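Local coordinates for protein HTP-2 (Caenorhabditis elegans, PDB 4TZM) that probably helps assemble the meiotic chromosome axis, using its HORMA domain to bind a closure-motif peptide of HTP-3, at residues L110-H115 and A191-N196; G117-I122 and F220-D225; K184-L189 and C246-M251; S229-H234 and A241-C246. All blocks are in the same frame, centred on the assembly; numbering follows the deposited sequence.

Contact 1 (L110-H115 and A191-N196); sequences LVVTEH and AEFTAN
Phe193 packs its CB on Val112 CG1 at 3.8 Å where strand 193-201 begins its antiparallel run beside strand 105-113 in the central sheet of the HORMA domain. With CG set between the backbone N and the carbonyl carbon (chi1 59°), its ring swings off the strand, and the valine methyl meets it obliquely. Next comes Thr194, in a hydrogen-bonded pair with Thr113. Its carbonyl O receives Thr113 N at 2.8 Å, while its own N-H points back to Thr113 O. The two threonine side chains lie on the same face, Thr113 OG1 standing 3.6 Å from Thr194 CB. That hydroxyl is used within its own segment, donating from the strand's last residue to His115 O at 2.9 Å, well above the carbonyl plane. Ala195 pairs with Val112 at a non-hydrogen-bonded position, its CA approaching Val111 O. Its strand is also the one to which the bound peptide adds: Phe193, Thr194 and Ala195 form an antiparallel ladder with it, so the sheet continues into the closure motif. Asn196 forms a second hydrogen-bonded pair, with Val111. Its N-H reaches Val111 O along a bent path (135°), whereas Val111 N meets Asn196 O almost straight (177°) and in the carbonyl plane; the side-chain OD1 turns away to Arg198. From the other strand, Leu110 CD1 reaches to 3.3 Å from Asn196 O.

Contact 2 (G117-I122 and F220-D225); sequences GDVEAI and FYTLPD
Val119 and Thr222 meet with their side chains slanting past one another, Val119 CG1 3.8 Å from Thr222 OG1. The valine branch reaches there because CG1 lies anti to the backbone N (chi1 -172°). In the backbone, Thr222 N-H bonds to Val119 O, and Ala121 N returns the link to Thr222 O at 3.0 Å, nearly along the C=O axis. Glu120 is stretched out to its carboxylate; CG passes 3.8 Å from Thr222 O, and OE2 ends 3.7 Å from Pro224 CG, touching the proline rather than a polar partner in this contact. The two backbone hydrogen bonds make a single beta bridge between two loops of the HORMA domain, the first linking strands 105-113 and 123-133, the second preceding the C-terminal hairpin. On the Ala121 side, Pro224 CD sits 3.5 Å from Ala121 O. A glycine in place of Pro224 has no ring carbons for Glu120 OE2 and Ala121 O to rest against, and would probably leave the carboxylate freer to swing. Tyr221 turns its ring out of the bridge, its hydroxyl hydrogen-bonded to Glu107, and sets CD2 3.7 Å above the centre of the Phe220 ring. Phe220 in turn lies nearly parallel to an aromatic ring of the bound peptide.

Contact 3 (K184-L189 and C246-M251); sequences KVLEPL and CWSKSM
A single backbone hydrogen bond ties Glu187, in the segment that follows helix 164-185, to Ser250, the next-to-last modelled residue of the chain. Glu187 N donates to Ser250 O at 2.7 Å, almost straight (174°) and tilted modestly from the carbonyl plane. Around it Ser250 is buried, with CB pressed 3.4 Å from Glu187 O and 3.7 Å from Glu187 CB. Glu187 O has its own partner in Arg57, which also packs against Ser250, Leu186 and Leu189. Leu186 supplies the apolar part. With CG anti to the carbonyl carbon (chi1 -68°), it reaches over to the end of strand 240-248: CD2 comes 3.7 Å from Ser248 OG and 4.0 Å from Met251 CB, while CD1 faces Cys246 SG at 4.3 Å. The contact joins the segment that leaves helix 164-185 to the tail of strand 240-248, the last strand of the HORMA domain, where the chain leaves the sheet through an ST turn. In that turn Ser248 OG accepts Ser250 N at 3.1 Å and also bonds to Glu123 of the neighbouring strand. An alanine in place of Ser248 would probably leave the Ser250 amide and the Glu123 carboxylate without this hydroxyl as a partner, and free the turn that presents Ser250 O to Glu187. At the outer edge, the Met251 side chain runs out extended before bending at chi3, and its CG passes 4.5 Å from Val185 CG1.

Contact 4 (S229-H234 and A241-C246); sequences SVTIGH and AAHMQC
Ile232 lies obliquely across Met244 in the C-terminal beta hairpin of the HORMA domain, at the place where a beta bulge shifts the register of strands 228-235 and 240-248. Ile232 CB rests 3.7 Å from Met244 CG, and the methionine chain then bends at chi2 and carries its sulfur away. The delta methyl of Ile232 runs the other way along the partner strand, reaching 3.5 Å from Cys246 CB. There it meets the same carbon that Val230 CG1 approaches at 3.9 Å, so the cysteine is packed by Val230 from before the bulge and Ile232 from within it. This face lies against helix 164-185, where Ile174 and Val178 touch Ile232 and Leu181 touches Cys246. On the opposite face the groups are set differently. Thr231 crosses His243 at about a right angle; with OG1 anti to the carbonyl carbon (chi1 -62°), CG2 is left anti to the backbone N, and Thr231 CG2 stands 3.5 Å from His243 NE2. The ring meets Gln245 NE2 in plane at its edge. His152 stacks on the same imidazole. Before the bulge, Val230 and Cys246 exchange two backbone bonds. Within it Met244 is gripped by two successive residues: Ile232 N reaches Met244 O at 3.1 Å from 41° out of the carbonyl plane, whereas Met244 N donates to Gly233 O at 2.9 Å, with a C=O...N angle of 173°.

Overall arrangement
Contacts 1 and 2 lie 10 Å apart between centres and are joined directly: Val112 O is 2.8 Å from Ile122 N, a probable hydrogen bond, and Ala121 packs on Val111. Both reach the bound closure motif, contact 2 through the ring of Phe220 and contact 1 through strand pairing along 193-201, which is consistent with the closed, peptide-bound state of Mad2-like domains. Contact 2 continues into contact 3, where Ile122 O lies 2.8 Å from Lys249 N and Leu223 packs on Trp247. Contact 4 shares Cys246 with contact 3 and is nested within the loop closed by contact 3. Contacts 1 and 4 share a sheet without touching, their nearest atoms about 7 Å apart.

Contact 1 (L110-H115 and A191-N196)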
loop_
_atom_site.group_PDB
_atom_site.type_symbol
_atom_site.label_atom_id
_atom_site.label_comp_id
_atom_site.label_asym_id
_atom_site.label_seq_id
_atom_site.Cartn_x
_atom_site.Cartn_y
_atom_site.Cartn_z
ATOM N N LEU A 110 -7.664 1.445 3.252
ATOM C CA LEU A 110 -8.420 2.668 3.051
ATOM C C LEU A 110 -9.896 2.299 2.982
ATOM O O LEU A 110 -10.327 1.621 2.049
ATOM C CB LEU A 110 -7.980 3.386 1.776
ATOM C CG LEU A 110 -8.843 4.589 1.401
ATOM C CD1 LEU A 110 -8.959 5.539 2.583
ATOM C CD2 LEU A 110 -8.279 5.308 0.190
ATOM N N VAL A 111 -10.664 2.741 3.971
ATOM C CA VAL A 111 -12.046 2.304 4.120
ATOM C C VAL A 111 -13.043 3.437 3.900
ATOM O O VAL A 111 -12.977 4.472 4.563
ATOM C CB VAL A 111 -12.270 1.694 5.518
ATOM C CG1 VAL A 111 -13.744 1.415 5.753
ATOM C CG2 VAL A 111 -11.445 0.426 5.678
ATOM N N VAL A 112 -13.969 3.235 2.966
ATOM C CA VAL A 112 -14.980 4.243 2.670
ATOM C C VAL A 112 -16.363 3.796 3.140
ATOM O O VAL A 112 -16.831 2.711 2.798
ATOM C CB VAL A 112 -15.032 4.563 1.168
ATOM C CG1 VAL A 112 -16.027 5.681 0.900
ATOM C CG2 VAL A 112 -13.648 4.947 0.665
ATOM N N THR A 113 -17.004 4.643 3.940
ATOM C CA THR A 113 -18.343 4.373 4.456
ATOM C C THR A 113 -19.261 5.559 4.188
ATOM O O THR A 113 -18.788 6.681 4.018
ATOM C CB THR A 113 -18.330 4.092 5.971
ATOM O OG1 THR A 113 -17.761 5.214 6.662
ATOM C CG2 THR A 113 -17.520 2.844 6.284
ATOM N N GLU A 114 -20.568 5.319 4.159
ATOM C CA GLU A 114 -21.527 6.402 3.968
ATOM C C GLU A 114 -21.606 7.290 5.211
ATOM O O GLU A 114 -21.629 8.516 5.109
ATOM C CB GLU A 114 -22.911 5.847 3.613
ATOM C CG GLU A 114 -23.441 4.794 4.573
ATOM C CD GLU A 114 -24.864 4.379 4.250
ATOM O OE1 GLU A 114 -25.467 4.978 3.333
ATOM O OE2 GLU A 114 -25.380 3.453 4.913
ATOM N N HIS A 115 -21.629 6.666 6.385
ATOM C CA HIS A 115 -21.697 7.411 7.637
ATOM C C HIS A 115 -20.430 7.220 8.465
ATOM O O HIS A 115 -19.854 6.131 8.501
ATOM C CB HIS A 115 -22.928 6.995 8.448
ATOM C CG HIS A 115 -24.217 7.129 7.697
ATOM N ND1 HIS A 115 -24.436 8.120 6.764
ATOM C CD2 HIS A 115 -25.348 6.388 7.734
ATOM C CE1 HIS A 115 -25.651 7.986 6.262
ATOM N NE2 HIS A 115 -26.226 6.945 6.832
ATOM N N ALA A 191 -22.230 10.964 -3.370
ATOM C CA ALA A 191 -22.026 12.367 -3.019
ATOM C C ALA A 191 -21.605 12.538 -1.564
ATOM O O ALA A 191 -20.931 13.508 -1.216
ATOM C CB ALA A 191 -23.291 13.171 -3.300
ATOM N N GLU A 192 -22.005 11.595 -0.719
ATOM C CA GLU A 192 -21.669 11.654 0.697
ATOM C C GLU A 192 -20.975 10.380 1.156
ATOM O O GLU A 192 -21.475 9.275 0.933
ATOM C CB GLU A 192 -22.924 11.898 1.534
ATOM C CG GLU A 192 -23.605 13.225 1.258
ATOM C CD GLU A 192 -24.833 13.436 2.118
ATOM O OE1 GLU A 192 -25.333 12.445 2.691
ATOM O OE2 GLU A 192 -25.294 14.593 2.229
ATOM N N PHE A 193 -19.820 10.540 1.794
ATOM C CA PHE A 193 -19.085 9.399 2.325
ATOM C C PHE A 193 -18.053 9.813 3.369
ATOM O O PHE A 193 -17.666 10.979 3.450
ATOM C CB PHE A 193 -18.397 8.622 1.192
ATOM C CG PHE A 193 -17.431 9.444 0.381
ATOM C CD1 PHE A 193 -16.130 9.653 0.819
ATOM C CD2 PHE A 193 -17.819 9.989 -0.831
ATOM C CE1 PHE A 193 -15.241 10.405 0.069
ATOM C CE2 PHE A 193 -16.935 10.740 -1.588
ATOM C CZ PHE A 193 -15.646 10.949 -1.138
ATOM N N THR A 194 -17.621 8.839 4.164
ATOM C CA THR A 194 -16.530 9.022 5.113
ATOM C C THR A 194 -15.367 8.109 4.736
ATOM O O THR A 194 -15.534 6.893 4.654
ATOM C CB THR A 194 -16.966 8.713 6.556
ATOM O OG1 THR A 194 -17.993 9.628 6.954
ATOM C CG2 THR A 194 -15.788 8.839 7.507
ATOM N N ALA A 195 -14.197 8.693 4.496
ATOM C CA ALA A 195 -13.013 7.901 4.177
ATOM C C ALA A 195 -12.141 7.725 5.416
ATOM O O ALA A 195 -11.911 8.676 6.161
ATOM C CB ALA A 195 -12.222 8.546 3.050
ATOM N N ASN A 196 -11.648 6.506 5.616
ATOM C CA ASN A 196 -10.939 6.137 6.836
ATOM C C ASN A 196 -9.730 5.242 6.557
ATOM O O ASN A 196 -9.732 4.462 5.604
ATOM C CB ASN A 196 -11.902 5.427 7.789
ATOM C CG ASN A 196 -11.612 5.722 9.240
ATOM O OD1 ASN A 196 -11.928 4.923 10.120
ATOM N ND2 ASN A 196 -11.012 6.874 9.502
#

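Contact 2 (G117-I122 and F220-D225)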
loop_
_atom_site.group_PDB
_atom_site.type_symbol
_atom_site.label_atom_id
_atom_site.label_comp_id
_atom_site.label_asym_id
_atom_site.label_seq_id
_atom_site.Cartn_x
_atom_site.Cartn_y
_atom_site.Cartn_z
ATOM N N GLY A 117 -18.044 6.296 11.141
ATOM C CA GLY A 117 -18.029 5.332 12.227
ATOM C C GLY A 117 -18.563 3.958 11.865
ATOM O O GLY A 117 -18.562 3.052 12.700
ATOM N N ASP A 118 -19.018 3.796 10.626
ATOM C CA ASP A 118 -19.567 2.521 10.178
ATOM C C ASP A 118 -18.509 1.421 10.180
ATOM O O ASP A 118 -17.358 1.652 9.817
ATOM C CB ASP A 118 -20.175 2.654 8.778
ATOM C CG ASP A 118 -21.547 3.305 8.794
ATOM O OD1 ASP A 118 -22.218 3.256 9.845
ATOM O OD2 ASP A 118 -21.958 3.859 7.750
ATOM N N VAL A 119 -18.911 0.225 10.597
ATOM C CA VAL A 119 -18.032 -0.935 10.574
ATOM C C VAL A 119 -18.196 -1.663 9.241
ATOM O O VAL A 119 -17.384 -2.510 8.872
ATOM C CB VAL A 119 -18.332 -1.890 11.751
ATOM C CG1 VAL A 119 -17.291 -2.995 11.834
ATOM C CG2 VAL A 119 -18.381 -1.116 13.059
ATOM N N GLU A 120 -19.254 -1.315 8.516
ATOM C CA GLU A 120 -19.491 -1.873 7.191
ATOM C C GLU A 120 -19.156 -0.841 6.122
ATOM O O GLU A 120 -19.688 0.268 6.133
ATOM C CB GLU A 120 -20.941 -2.332 7.042
ATOM C CG GLU A 120 -21.235 -3.011 5.715
ATOM C CD GLU A 120 -22.675 -3.462 5.593
ATOM O OE1 GLU A 120 -23.464 -3.202 6.524
ATOM O OE2 GLU A 120 -23.014 -4.077 4.560
ATOM N N ALA A 121 -18.276 -1.207 5.197
ATOM C CA ALA A 121 -17.818 -0.265 4.183
ATOM C C ALA A 121 -18.549 -0.434 2.857
ATOM O O ALA A 121 -19.173 -1.463 2.600
ATOM C CB ALA A 121 -16.324 -0.412 3.974
ATOM N N ILE A 122 -18.464 0.596 2.021
ATOM C CA ILE A 122 -19.024 0.554 0.679
ATOM C C ILE A 122 -17.893 0.429 -0.341
ATOM O O ILE A 122 -18.125 0.122 -1.511
ATOM C CB ILE A 122 -19.875 1.805 0.373
ATOM C CG1 ILE A 122 -18.989 3.048 0.245
ATOM C CG2 ILE A 122 -20.931 2.008 1.453
ATOM C CD1 ILE A 122 -19.674 4.216 -0.448
ATOM N N PHE A 220 -12.749 -3.609 13.035
ATOM C CA PHE A 220 -12.004 -3.378 11.800
ATOM C C PHE A 220 -12.954 -2.823 10.742
ATOM O O PHE A 220 -13.433 -1.695 10.856
ATOM C CB PHE A 220 -11.356 -4.678 11.315
ATOM C CG PHE A 220 -10.170 -4.477 10.406
ATOM C CD1 PHE A 220 -9.530 -3.252 10.330
ATOM C CD2 PHE A 220 -9.698 -5.523 9.625
ATOM C CE1 PHE A 220 -8.440 -3.075 9.495
ATOM C CE2 PHE A 220 -8.610 -5.350 8.790
ATOM C CZ PHE A 220 -7.981 -4.126 8.725
ATOM N N TYR A 221 -13.223 -3.625 9.715
ATOM C CA TYR A 221 -14.284 -3.319 8.758
ATOM C C TYR A 221 -14.977 -4.602 8.314
ATOM O O TYR A 221 -14.387 -5.681 8.348
ATOM C CB TYR A 221 -13.740 -2.553 7.542
ATOM C CG TYR A 221 -12.748 -3.323 6.691
ATOM C CD1 TYR A 221 -13.179 -4.206 5.705
ATOM C CD2 TYR A 221 -11.381 -3.150 6.862
ATOM C CE1 TYR A 221 -12.277 -4.906 4.929
ATOM C CE2 TYR A 221 -10.473 -3.844 6.088
ATOM C CZ TYR A 221 -10.925 -4.721 5.124
ATOM O OH TYR A 221 -10.022 -5.413 4.352
ATOM N N THR A 222 -16.233 -4.479 7.900
ATOM C CA THR A 222 -16.983 -5.616 7.386
ATOM C C THR A 222 -17.462 -5.293 5.973
ATOM O O THR A 222 -17.578 -4.123 5.604
ATOM C CB THR A 222 -18.180 -5.964 8.298
ATOM O OG1 THR A 222 -17.744 -6.021 9.662
ATOM C CG2 THR A 222 -18.796 -7.302 7.910
ATOM N N LEU A 223 -17.720 -6.327 5.179
ATOM C CA LEU A 223 -18.158 -6.146 3.805
ATOM C C LEU A 223 -19.615 -6.555 3.642
ATOM O O LEU A 223 -20.146 -7.308 4.457
ATOM C CB LEU A 223 -17.276 -6.958 2.854
ATOM C CG LEU A 223 -15.765 -6.772 2.979
ATOM C CD1 LEU A 223 -15.026 -7.744 2.071
ATOM C CD2 LEU A 223 -15.384 -5.336 2.663
ATOM N N PRO A 224 -20.275 -6.042 2.593
ATOM C CA PRO A 224 -21.569 -6.597 2.189
ATOM C C PRO A 224 -21.397 -8.035 1.713
ATOM O O PRO A 224 -20.267 -8.473 1.497
ATOM C CB PRO A 224 -22.007 -5.683 1.040
ATOM C CG PRO A 224 -21.264 -4.412 1.270
ATOM C CD PRO A 224 -19.943 -4.819 1.843
ATOM N N ASP A 225 -22.498 -8.756 1.542
ATOM C CA ASP A 225 -22.417 -10.162 1.160
ATOM C C ASP A 225 -22.257 -10.347 -0.347
ATOM O O ASP A 225 -21.751 -11.372 -0.803
ATOM C CB ASP A 225 -23.651 -10.918 1.656
ATOM C CG ASP A 225 -23.697 -11.023 3.169
ATOM O OD1 ASP A 225 -22.933 -11.834 3.734
ATOM O OD2 ASP A 225 -24.499 -10.297 3.794
#

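Contact 3 (K184-L189 and C246-M251)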
loop_
_atom_site.group_PDB
_atom_site.type_symbol
_atom_site.label_atom_id
_atom_site.label_comp_id
_atom_site.label_asym_id
_atom_site.label_seq_id
_atom_site.Cartn_x
_atom_site.Cartn_y
_atom_site.Cartn_z
ATOM N N LYS A 184 -11.582 3.728 -15.343
ATOM C CA LYS A 184 -12.340 3.050 -16.401
ATOM C C LYS A 184 -13.260 1.923 -15.915
ATOM O O LYS A 184 -14.096 1.447 -16.677
ATOM C CB LYS A 184 -11.377 2.481 -17.450
ATOM C CG LYS A 184 -10.396 3.487 -18.027
ATOM C CD LYS A 184 -11.078 4.458 -18.971
ATOM C CE LYS A 184 -10.063 5.358 -19.659
ATOM N NZ LYS A 184 -10.666 6.115 -20.792
ATOM N N VAL A 185 -13.111 1.494 -14.665
ATOM C CA VAL A 185 -13.887 0.355 -14.168
ATOM C C VAL A 185 -14.888 0.724 -13.075
ATOM O O VAL A 185 -16.078 0.432 -13.191
ATOM C CB VAL A 185 -12.969 -0.760 -13.620
ATOM C CG1 VAL A 185 -13.805 -1.903 -13.060
ATOM C CG2 VAL A 185 -12.035 -1.260 -14.709
ATOM N N LEU A 186 -14.401 1.359 -12.013
ATOM C CA LEU A 186 -15.251 1.726 -10.884
ATOM C C LEU A 186 -16.208 2.864 -11.225
ATOM O O LEU A 186 -15.860 3.785 -11.968
ATOM C CB LEU A 186 -14.399 2.119 -9.676
ATOM C CG LEU A 186 -13.594 1.007 -9.004
ATOM C CD1 LEU A 186 -12.854 1.537 -7.782
ATOM C CD2 LEU A 186 -14.504 -0.151 -8.628
ATOM N N GLU A 187 -17.419 2.787 -10.681
ATOM C CA GLU A 187 -18.349 3.907 -10.711
ATOM C C GLU A 187 -17.823 5.002 -9.788
ATOM O O GLU A 187 -17.032 4.721 -8.884
ATOM C CB GLU A 187 -19.749 3.474 -10.267
ATOM C CG GLU A 187 -20.754 3.281 -11.393
ATOM C CD GLU A 187 -22.179 3.205 -10.876
ATOM O OE1 GLU A 187 -22.365 3.235 -9.641
ATOM O OE2 GLU A 187 -23.113 3.121 -11.702
ATOM N N PRO A 188 -18.248 6.257 -10.015
ATOM C CA PRO A 188 -17.879 7.335 -9.087
ATOM C C PRO A 188 -18.427 7.082 -7.687
ATOM O O PRO A 188 -19.481 6.459 -7.557
ATOM C CB PRO A 188 -18.531 8.575 -9.705
ATOM C CG PRO A 188 -18.716 8.229 -11.173
ATOM C CD PRO A 188 -18.989 6.754 -11.190
ATOM N N LEU A 189 -17.723 7.554 -6.661
ATOM C CA LEU A 189 -18.208 7.446 -5.291
ATOM C C LEU A 189 -19.458 8.304 -5.110
ATOM O O LEU A 189 -19.629 9.308 -5.804
ATOM C CB LEU A 189 -17.121 7.864 -4.296
ATOM C CG LEU A 189 -16.033 6.830 -3.999
ATOM C CD1 LEU A 189 -14.963 7.412 -3.084
ATOM C CD2 LEU A 189 -16.647 5.584 -3.382
ATOM N N CYS A 246 -9.201 -4.747 -3.851
ATOM C CA CYS A 246 -10.259 -3.748 -3.817
ATOM C C CYS A 246 -11.625 -4.411 -3.756
ATOM O O CYS A 246 -11.987 -5.191 -4.635
ATOM C CB CYS A 246 -10.182 -2.822 -5.035
ATOM S SG CYS A 246 -11.519 -1.598 -5.149
ATOM N N TRP A 247 -12.361 -4.115 -2.691
ATOM C CA TRP A 247 -13.779 -4.433 -2.611
ATOM C C TRP A 247 -14.542 -3.145 -2.873
ATOM O O TRP A 247 -14.133 -2.081 -2.407
ATOM C CB TRP A 247 -14.149 -5.010 -1.244
ATOM C CG TRP A 247 -13.672 -6.410 -1.012
ATOM C CD1 TRP A 247 -14.265 -7.558 -1.450
ATOM C CD2 TRP A 247 -12.516 -6.813 -0.268
ATOM N NE1 TRP A 247 -13.545 -8.651 -1.033
ATOM C CE2 TRP A 247 -12.467 -8.221 -0.306
ATOM C CE3 TRP A 247 -11.516 -6.121 0.422
ATOM C CZ2 TRP A 247 -11.455 -8.950 0.321
ATOM C CZ3 TRP A 247 -10.513 -6.846 1.045
ATOM C CH2 TRP A 247 -10.491 -8.244 0.990
ATOM N N SER A 248 -15.637 -3.218 -3.620
ATOM C CA SER A 248 -16.353 -1.994 -3.960
ATOM C C SER A 248 -17.816 -2.208 -4.333
ATOM O O SER A 248 -18.166 -3.164 -5.022
ATOM C CB SER A 248 -15.634 -1.273 -5.106
ATOM O OG SER A 248 -16.148 0.035 -5.281
ATOM N N LYS A 249 -18.663 -1.300 -3.861
ATOM C CA LYS A 249 -20.053 -1.241 -4.288
ATOM C C LYS A 249 -20.125 -0.672 -5.698
ATOM O O LYS A 249 -21.081 -0.917 -6.435
ATOM C CB LYS A 249 -20.881 -0.377 -3.335
ATOM C CG LYS A 249 -21.272 -1.047 -2.028
ATOM C CD LYS A 249 -22.198 -2.227 -2.270
ATOM C CE LYS A 249 -23.077 -2.491 -1.057
ATOM N NZ LYS A 249 -23.916 -3.712 -1.221
ATOM N N SER A 250 -19.096 0.084 -6.067
ATOM C CA SER A 250 -19.078 0.823 -7.325
ATOM C C SER A 250 -18.601 -0.023 -8.508
ATOM O O SER A 250 -18.312 0.509 -9.582
ATOM C CB SER A 250 -18.190 2.063 -7.187
ATOM O OG SER A 250 -18.551 2.831 -6.052
ATOM N N MET A 251 -18.528 -1.337 -8.310
ATOM C CA MET A 251 -18.036 -2.242 -9.347
ATOM C C MET A 251 -19.184 -2.957 -10.056
ATOM O O MET A 251 -19.799 -3.872 -9.505
ATOM C CB MET A 251 -17.069 -3.266 -8.744
ATOM C CG MET A 251 -16.100 -3.882 -9.746
ATOM S SD MET A 251 -15.033 -5.130 -8.999
ATOM C CE MET A 251 -14.462 -4.276 -7.531
#

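Contact 4 (S229-H234 and A241-C246)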
loop_
_atom_site.group_PDB
_atom_site.type_symbol
_atom_site.label_atom_id
_atom_site.label_comp_id
_atom_site.label_asym_id
_atom_site.label_seq_id
_atom_site.Cartn_x
_atom_site.Cartn_y
_atom_site.Cartn_z
ATOM N N SER A 229 -14.981 -8.223 -5.701
ATOM C CA SER A 229 -13.589 -8.221 -5.259
ATOM C C SER A 229 -12.617 -8.366 -6.427
ATOM O O SER A 229 -12.681 -9.338 -7.178
ATOM C CB SER A 229 -13.356 -9.351 -4.252
ATOM O OG SER A 229 -11.974 -9.564 -4.024
ATOM N N VAL A 230 -11.709 -7.405 -6.569
ATOM C CA VAL A 230 -10.723 -7.448 -7.644
ATOM C C VAL A 230 -9.298 -7.265 -7.103
ATOM O O VAL A 230 -9.064 -6.506 -6.167
ATOM C CB VAL A 230 -11.033 -6.378 -8.731
ATOM C CG1 VAL A 230 -10.833 -4.968 -8.195
ATOM C CG2 VAL A 230 -10.191 -6.611 -9.982
ATOM N N THR A 231 -8.354 -7.993 -7.691
ATOM C CA THR A 231 -6.957 -7.951 -7.277
ATOM C C THR A 231 -6.172 -6.931 -8.100
ATOM O O THR A 231 -6.195 -6.962 -9.326
ATOM C CB THR A 231 -6.298 -9.344 -7.410
ATOM O OG1 THR A 231 -6.965 -10.275 -6.549
ATOM C CG2 THR A 231 -4.822 -9.289 -7.042
ATOM N N ILE A 232 -5.485 -6.023 -7.418
ATOM C CA ILE A 232 -4.715 -4.978 -8.086
ATOM C C ILE A 232 -3.319 -5.481 -8.428
ATOM O O ILE A 232 -2.782 -5.180 -9.496
ATOM C CB ILE A 232 -4.609 -3.703 -7.210
ATOM C CG1 ILE A 232 -5.948 -2.967 -7.167
ATOM C CG2 ILE A 232 -3.534 -2.759 -7.728
ATOM C CD1 ILE A 232 -6.887 -3.472 -6.107
ATOM N N GLY A 233 -2.739 -6.253 -7.513
ATOM C CA GLY A 233 -1.403 -6.782 -7.705
ATOM C C GLY A 233 -0.676 -7.067 -6.403
ATOM O O GLY A 233 -1.246 -6.945 -5.318
ATOM N N HIS A 234 0.593 -7.445 -6.520
ATOM C CA HIS A 234 1.409 -7.794 -5.367
ATOM C C HIS A 234 2.807 -7.185 -5.458
ATOM O O HIS A 234 3.208 -6.662 -6.497
ATOM C CB HIS A 234 1.512 -9.313 -5.231
ATOM C CG HIS A 234 2.215 -9.975 -6.375
ATOM N ND1 HIS A 234 1.554 -10.413 -7.503
ATOM C CD2 HIS A 234 3.522 -10.266 -6.568
ATOM C CE1 HIS A 234 2.425 -10.951 -8.339
ATOM N NE2 HIS A 234 3.625 -10.875 -7.796
ATOM N N ALA A 241 6.340 -9.190 1.590
ATOM C CA ALA A 241 5.392 -9.304 0.492
ATOM C C ALA A 241 4.118 -8.548 0.842
ATOM O O ALA A 241 3.735 -8.474 2.009
ATOM C CB ALA A 241 5.087 -10.768 0.180
ATOM N N ALA A 242 3.475 -7.980 -0.173
ATOM C CA ALA A 242 2.224 -7.265 0.021
ATOM C C ALA A 242 1.188 -7.688 -1.022
ATOM O O ALA A 242 1.536 -7.980 -2.170
ATOM C CB ALA A 242 2.457 -5.767 -0.038
ATOM N N HIS A 243 -0.078 -7.735 -0.618
ATOM C CA HIS A 243 -1.164 -8.045 -1.542
ATOM C C HIS A 243 -2.209 -6.929 -1.531
ATOM O O HIS A 243 -2.799 -6.631 -0.489
ATOM C CB HIS A 243 -1.814 -9.378 -1.183
ATOM C CG HIS A 243 -2.836 -9.834 -2.175
ATOM N ND1 HIS A 243 -4.173 -9.951 -1.862
ATOM C CD2 HIS A 243 -2.720 -10.193 -3.475
ATOM C CE1 HIS A 243 -4.836 -10.372 -2.928
ATOM N NE2 HIS A 243 -3.977 -10.524 -3.918
ATOM N N MET A 244 -2.422 -6.319 -2.694
ATOM C CA MET A 244 -3.354 -5.202 -2.843
ATOM C C MET A 244 -4.688 -5.681 -3.424
ATOM O O MET A 244 -4.725 -6.384 -4.439
ATOM C CB MET A 244 -2.731 -4.112 -3.728
ATOM C CG MET A 244 -3.492 -2.787 -3.760
ATOM S SD MET A 244 -3.453 -1.874 -2.200
ATOM C CE MET A 244 -4.470 -0.453 -2.600
ATOM N N GLN A 245 -5.780 -5.307 -2.767
ATOM C CA GLN A 245 -7.110 -5.763 -3.154
ATOM C C GLN A 245 -8.114 -4.620 -3.098
ATOM O O GLN A 245 -7.907 -3.639 -2.389
ATOM C CB GLN A 245 -7.571 -6.902 -2.241
ATOM C CG GLN A 245 -7.651 -8.259 -2.910
ATOM C CD GLN A 245 -7.796 -9.396 -1.913
ATOM O OE1 GLN A 245 -7.603 -9.210 -0.711
ATOM N NE2 GLN A 245 -8.134 -10.582 -2.410
ATOM N N CYS A 246 -9.201 -4.747 -3.851
ATOM C CA CYS A 246 -10.259 -3.748 -3.817
ATOM C C CYS A 246 -11.625 -4.411 -3.756
ATOM O O CYS A 246 -11.987 -5.191 -4.635
ATOM C CB CYS A 246 -10.182 -2.822 -5.035
ATOM S SG CYS A 246 -11.519 -1.598 -5.149
#